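Long-range contact in AlyGC (Glaciecola chathamensis, PDB 5GKD), which cleaves the polysaccharide alginate as a lyase of family PL6, probably by beta-elimination at a calcium-containing active site: residues E118-Y129 with G142-R153. Sequence-based numbering, arbitrary orientation.
Sequences EKFEQDSWVMVY and GKRNKGVTMAVR. With PO4 (phosphate ion), chain G.
K143 runs along one face of the W125 indole, the two side chains pointing opposite ways, and ends at D123. Its CB lies over the six-membered ring, 3.6 Å from the centroid, a CH-pi contact. CG and CD follow the same face. The chain is extended until chi4 (-65°), where it bends and turns NZ to the D123 backbone. There NZ donates to D123 O at 2.8 Å, from above the carbonyl plane, and forms a salt bridge with D123 OD1. N145 OD1, N145 O and G147 O of its own segment are also within bonding range, so these five oxygens share three N-H groups.

The N145 amide crosses the D123 carboxylate, with the two planes 83° apart. N145 ND2 reaches D123 OD1 at 2.8 Å from above the carboxylate plane, and its second N-H goes to E121 O. A water accepts from W125 NE1 and lies within hydrogen-bonding distance of D123 OD1 and N145 OD1.

Beyond the corner at W125, strands 126-128 and 150-152 pair in parallel, as neighbouring coils of the parallel beta-helix do. T149 O takes both W125 N and V126 N. On one face, M150 CE packs against V126 CG1 and V128 CG2. F135 of strand 134-141 touches both V126 and M150, and L140 touches V126. On the other, M127 SD meets A151 CB at 3.6 Å.

At the far end R153 CG lies against Y129 CE2 (3.5 Å). The phosphate, probably from the crystallisation liquor, sits at the edges of both flat groups. Y129 OH and R153 NE share its O1, R153 NH2 holds O4, and R94 adds a further bond.

K143 is buried, and the oxygens round its NZ should favour the charged form and offset the charge of D123. With R94, the Y129-R153 end can hold an anion; whether it does so in the working enzyme is not established.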
loop_
_atom_site.group_PDB
_atom_site.type_symbol
_atom_site.label_atom_id
_atom_site.label_comp_id
_atom_site.label_asym_id
_atom_site.label_seq_id
_atom_site.Cartn_x
_atom_site.Cartn_y
_atom_site.Cartn_z
ATOM N N GLU A 118 4.938 4.528 9.567
ATOM C CA GLU A 118 4.437 3.223 9.132
ATOM C C GLU A 118 4.598 2.207 10.248
ATOM O O GLU A 118 5.707 2.027 10.756
ATOM C CB GLU A 118 5.172 2.704 7.888
ATOM C CG GLU A 118 4.967 3.511 6.638
ATOM C CD GLU A 118 5.615 2.873 5.419
ATOM O OE1 GLU A 118 5.289 1.709 5.097
ATOM O OE2 GLU A 118 6.474 3.540 4.800
ATOM N N LYS A 119 3.509 1.510 10.594
ATOM C CA LYS A 119 3.558 0.561 11.707
ATOM C C LYS A 119 4.626 -0.503 11.511
ATOM O O LYS A 119 5.243 -0.935 12.486
ATOM C CB LYS A 119 2.194 -0.111 11.923
ATOM C CG LYS A 119 1.146 0.771 12.611
ATOM C CD LYS A 119 -0.142 -0.010 12.913
ATOM C CE LYS A 119 0.073 -0.950 14.072
ATOM N NZ LYS A 119 -0.944 -1.989 14.126
ATOM N N PHE A 120 4.872 -0.944 10.277
ATOM C CA PHE A 120 5.795 -2.053 10.079
ATOM C C PHE A 120 7.104 -1.622 9.454
ATOM O O PHE A 120 7.824 -2.440 8.881
ATOM C CB PHE A 120 5.090 -3.170 9.314
ATOM C CG PHE A 120 4.049 -3.808 10.162
ATOM C CD1 PHE A 120 2.786 -3.266 10.236
ATOM C CD2 PHE A 120 4.394 -4.816 11.040
ATOM C CE1 PHE A 120 1.845 -3.799 11.085
ATOM C CE2 PHE A 120 3.462 -5.344 11.893
ATOM C CZ PHE A 120 2.190 -4.837 11.924
ATOM N N GLU A 121 7.431 -0.349 9.592
ATOM C CA GLU A 121 8.799 0.124 9.468
ATOM C C GLU A 121 9.367 0.114 10.882
ATOM O O GLU A 121 9.005 0.957 11.709
ATOM C CB GLU A 121 8.836 1.503 8.826
ATOM C CG GLU A 121 10.169 1.894 8.236
ATOM C CD GLU A 121 10.615 0.997 7.088
ATOM O OE1 GLU A 121 11.822 0.712 7.005
ATOM O OE2 GLU A 121 9.771 0.561 6.286
ATOM N N GLN A 122 10.226 -0.867 11.159
ATOM C CA GLN A 122 10.671 -1.208 12.504
ATOM C C GLN A 122 11.767 -0.286 13.030
ATOM O O GLN A 122 12.708 0.058 12.315
ATOM C CB GLN A 122 11.190 -2.649 12.513
ATOM C CG GLN A 122 11.910 -3.029 13.786
ATOM C CD GLN A 122 12.315 -4.476 13.808
ATOM O OE1 GLN A 122 12.648 -5.018 14.857
ATOM N NE2 GLN A 122 12.278 -5.119 12.653
ATOM N N ASP A 123 11.649 0.092 14.301
ATOM C CA ASP A 123 12.748 0.709 15.029
ATOM C C ASP A 123 12.614 0.336 16.503
ATOM O O ASP A 123 11.698 -0.378 16.903
ATOM C CB ASP A 123 12.796 2.235 14.825
ATOM C CG ASP A 123 11.543 2.961 15.353
ATOM O OD1 ASP A 123 10.677 2.353 16.031
ATOM O OD2 ASP A 123 11.422 4.171 15.083
ATOM N N SER A 124 13.546 0.815 17.308
ATOM C CA SER A 124 13.489 0.659 18.747
ATOM C C SER A 124 13.686 2.029 19.360
ATOM O O SER A 124 14.284 2.910 18.742
ATOM C CB SER A 124 14.550 -0.300 19.253
ATOM O OG SER A 124 14.154 -1.645 19.064
ATOM N N TRP A 125 13.171 2.217 20.564
ATOM C CA TRP A 125 13.302 3.540 21.154
ATOM C C TRP A 125 14.547 3.670 22.017
ATOM O O TRP A 125 15.174 4.736 22.019
ATOM C CB TRP A 125 12.052 3.893 21.953
ATOM C CG TRP A 125 10.933 4.370 21.073
ATOM C CD1 TRP A 125 10.929 4.425 19.695
ATOM C CD2 TRP A 125 9.672 4.890 21.495
ATOM N NE1 TRP A 125 9.726 4.912 19.249
ATOM C CE2 TRP A 125 8.946 5.220 20.333
ATOM C CE3 TRP A 125 9.077 5.096 22.742
ATOM C CZ2 TRP A 125 7.669 5.750 20.392
ATOM C CZ3 TRP A 125 7.807 5.608 22.788
ATOM C CH2 TRP A 125 7.119 5.930 21.632
ATOM N N VAL A 126 14.923 2.619 22.751
ATOM C CA VAL A 126 16.126 2.624 23.574
ATOM C C VAL A 126 16.902 1.337 23.331
ATOM O O VAL A 126 16.345 0.245 23.458
ATOM C CB VAL A 126 15.781 2.768 25.072
ATOM C CG1 VAL A 126 17.036 2.894 25.898
ATOM C CG2 VAL A 126 14.839 3.960 25.304
ATOM N N MET A 127 18.195 1.461 23.019
ATOM C CA MET A 127 19.092 0.322 22.851
ATOM C C MET A 127 20.315 0.526 23.721
ATOM O O MET A 127 21.023 1.525 23.564
ATOM C CB MET A 127 19.525 0.141 21.394
ATOM C CG MET A 127 18.378 -0.170 20.472
ATOM S SD MET A 127 17.656 -1.798 20.684
ATOM C CE MET A 127 18.833 -2.789 19.893
ATOM N N VAL A 128 20.583 -0.433 24.615
ATOM C CA VAL A 128 21.701 -0.343 25.551
ATOM C C VAL A 128 22.839 -1.220 25.048
ATOM O O VAL A 128 22.625 -2.390 24.708
ATOM C CB VAL A 128 21.279 -0.755 26.972
ATOM C CG1 VAL A 128 22.306 -0.253 27.992
ATOM C CG2 VAL A 128 19.927 -0.190 27.306
ATOM N N TYR A 129 24.045 -0.665 25.002
ATOM C CA TYR A 129 25.264 -1.419 24.712
ATOM C C TYR A 129 26.267 -1.182 25.837
ATOM O O TYR A 129 26.000 -0.442 26.782
ATOM C CB TYR A 129 25.884 -1.018 23.367
ATOM C CG TYR A 129 24.955 -1.123 22.170
ATOM C CD1 TYR A 129 23.979 -0.163 21.929
ATOM C CD2 TYR A 129 25.055 -2.184 21.295
ATOM C CE1 TYR A 129 23.136 -0.270 20.841
ATOM C CE2 TYR A 129 24.220 -2.294 20.214
ATOM C CZ TYR A 129 23.266 -1.344 19.988
ATOM O OH TYR A 129 22.439 -1.470 18.900
ATOM N N GLY A 142 3.469 5.175 24.065
ATOM C CA GLY A 142 2.848 5.311 22.768
ATOM C C GLY A 142 3.602 4.789 21.563
ATOM O O GLY A 142 3.363 5.282 20.464
ATOM N N LYS A 143 4.494 3.820 21.705
ATOM C CA LYS A 143 5.139 3.275 20.511
ATOM C C LYS A 143 4.141 2.434 19.727
ATOM O O LYS A 143 3.591 1.467 20.256
ATOM C CB LYS A 143 6.369 2.450 20.870
ATOM C CG LYS A 143 7.152 1.977 19.650
ATOM C CD LYS A 143 8.499 1.379 20.061
ATOM C CE LYS A 143 9.482 1.278 18.871
ATOM N NZ LYS A 143 9.082 0.334 17.774
ATOM N N ARG A 144 3.896 2.802 18.464
ATOM C CA ARG A 144 2.844 2.160 17.688
ATOM C C ARG A 144 3.366 1.182 16.649
ATOM O O ARG A 144 2.572 0.426 16.082
ATOM C CB ARG A 144 1.967 3.192 16.966
ATOM C CG ARG A 144 1.924 4.571 17.540
ATOM C CD ARG A 144 1.161 4.711 18.851
ATOM N NE ARG A 144 -0.270 4.648 18.732
ATOM C CZ ARG A 144 -1.125 5.355 19.464
ATOM N NH1 ARG A 144 -0.716 6.242 20.364
ATOM N NH2 ARG A 144 -2.404 5.173 19.269
ATOM N N ASN A 145 4.659 1.174 16.388
ATOM C CA ASN A 145 5.207 0.446 15.262
ATOM C C ASN A 145 5.996 -0.757 15.747
ATOM O O ASN A 145 6.340 -0.878 16.919
ATOM C CB ASN A 145 6.107 1.354 14.426
ATOM C CG ASN A 145 7.347 1.753 15.159
ATOM O OD1 ASN A 145 7.282 2.187 16.311
ATOM N ND2 ASN A 145 8.505 1.594 14.503
ATOM N N LYS A 146 6.287 -1.643 14.811
ATOM C CA LYS A 146 7.056 -2.835 15.107
ATOM C C LYS A 146 8.430 -2.497 15.693
ATOM O O LYS A 146 9.075 -1.507 15.333
ATOM C CB LYS A 146 7.201 -3.670 13.838
ATOM C CG LYS A 146 8.068 -4.903 14.007
ATOM C CD LYS A 146 7.604 -6.054 13.170
ATOM C CE LYS A 146 8.455 -7.288 13.410
ATOM N NZ LYS A 146 7.763 -8.508 12.904
ATOM N N GLY A 147 8.883 -3.344 16.603
ATOM C CA GLY A 147 10.177 -3.107 17.215
ATOM C C GLY A 147 9.958 -2.936 18.704
ATOM O O GLY A 147 9.062 -2.225 19.158
ATOM N N VAL A 148 10.804 -3.621 19.476
ATOM C CA VAL A 148 10.754 -3.516 20.925
ATOM C C VAL A 148 10.928 -2.050 21.331
ATOM O O VAL A 148 11.566 -1.256 20.627
ATOM C CB VAL A 148 11.830 -4.435 21.537
ATOM C CG1 VAL A 148 13.205 -3.948 21.196
ATOM C CG2 VAL A 148 11.659 -4.571 23.073
ATOM N N THR A 149 10.278 -1.660 22.427
ATOM C CA THR A 149 10.469 -0.296 22.912
ATOM C C THR A 149 11.892 -0.112 23.428
ATOM O O THR A 149 12.575 0.855 23.078
ATOM C CB THR A 149 9.438 0.039 23.992
ATOM O OG1 THR A 149 8.122 -0.191 23.473
ATOM C CG2 THR A 149 9.540 1.509 24.434
ATOM N N MET A 150 12.374 -1.062 24.211
ATOM C CA MET A 150 13.698 -0.972 24.806
ATOM C C MET A 150 14.354 -2.337 24.815
ATOM O O MET A 150 13.718 -3.328 25.175
ATOM C CB MET A 150 13.640 -0.451 26.231
ATOM C CG MET A 150 14.994 -0.435 26.905
ATOM S SD MET A 150 14.917 0.379 28.492
ATOM C CE MET A 150 16.663 0.499 28.873
ATOM N N ALA A 151 15.630 -2.380 24.442
ATOM C CA ALA A 151 16.370 -3.626 24.432
ATOM C C ALA A 151 17.783 -3.409 24.967
ATOM O O ALA A 151 18.330 -2.307 24.907
ATOM C CB ALA A 151 16.411 -4.227 23.022
ATOM N N VAL A 152 18.354 -4.472 25.516
ATOM C CA VAL A 152 19.772 -4.565 25.857
ATOM C C VAL A 152 20.411 -5.467 24.815
ATOM O O VAL A 152 19.992 -6.617 24.659
ATOM C CB VAL A 152 19.977 -5.151 27.263
ATOM C CG1 VAL A 152 21.426 -5.535 27.470
ATOM C CG2 VAL A 152 19.508 -4.191 28.328
ATOM N N ARG A 153 21.394 -4.953 24.089
ATOM C CA ARG A 153 22.087 -5.724 23.067
ATOM C C ARG A 153 23.301 -6.419 23.657
ATOM O O ARG A 153 23.970 -5.891 24.538
ATOM C CB ARG A 153 22.573 -4.842 21.912
ATOM C CG ARG A 153 21.523 -4.344 20.986
ATOM C CD ARG A 153 20.974 -5.444 20.102
ATOM N NE ARG A 153 21.527 -5.485 18.751
ATOM C CZ ARG A 153 21.566 -6.604 18.034
ATOM N NH1 ARG A 153 21.134 -7.740 18.571
ATOM N NH2 ARG A 153 22.051 -6.616 16.804
HETATM P P PO4 G . 22.622 -3.459 15.629
HETATM O O1 PO4 G . 23.071 -3.560 17.069
HETATM O O2 PO4 G . 23.574 -2.622 14.798
HETATM O O3 PO4 G . 21.241 -2.849 15.619
HETATM O O4 PO4 G . 22.575 -4.836 15.011
HETATM O O HOH W 1 8.903 4.349 16.373
#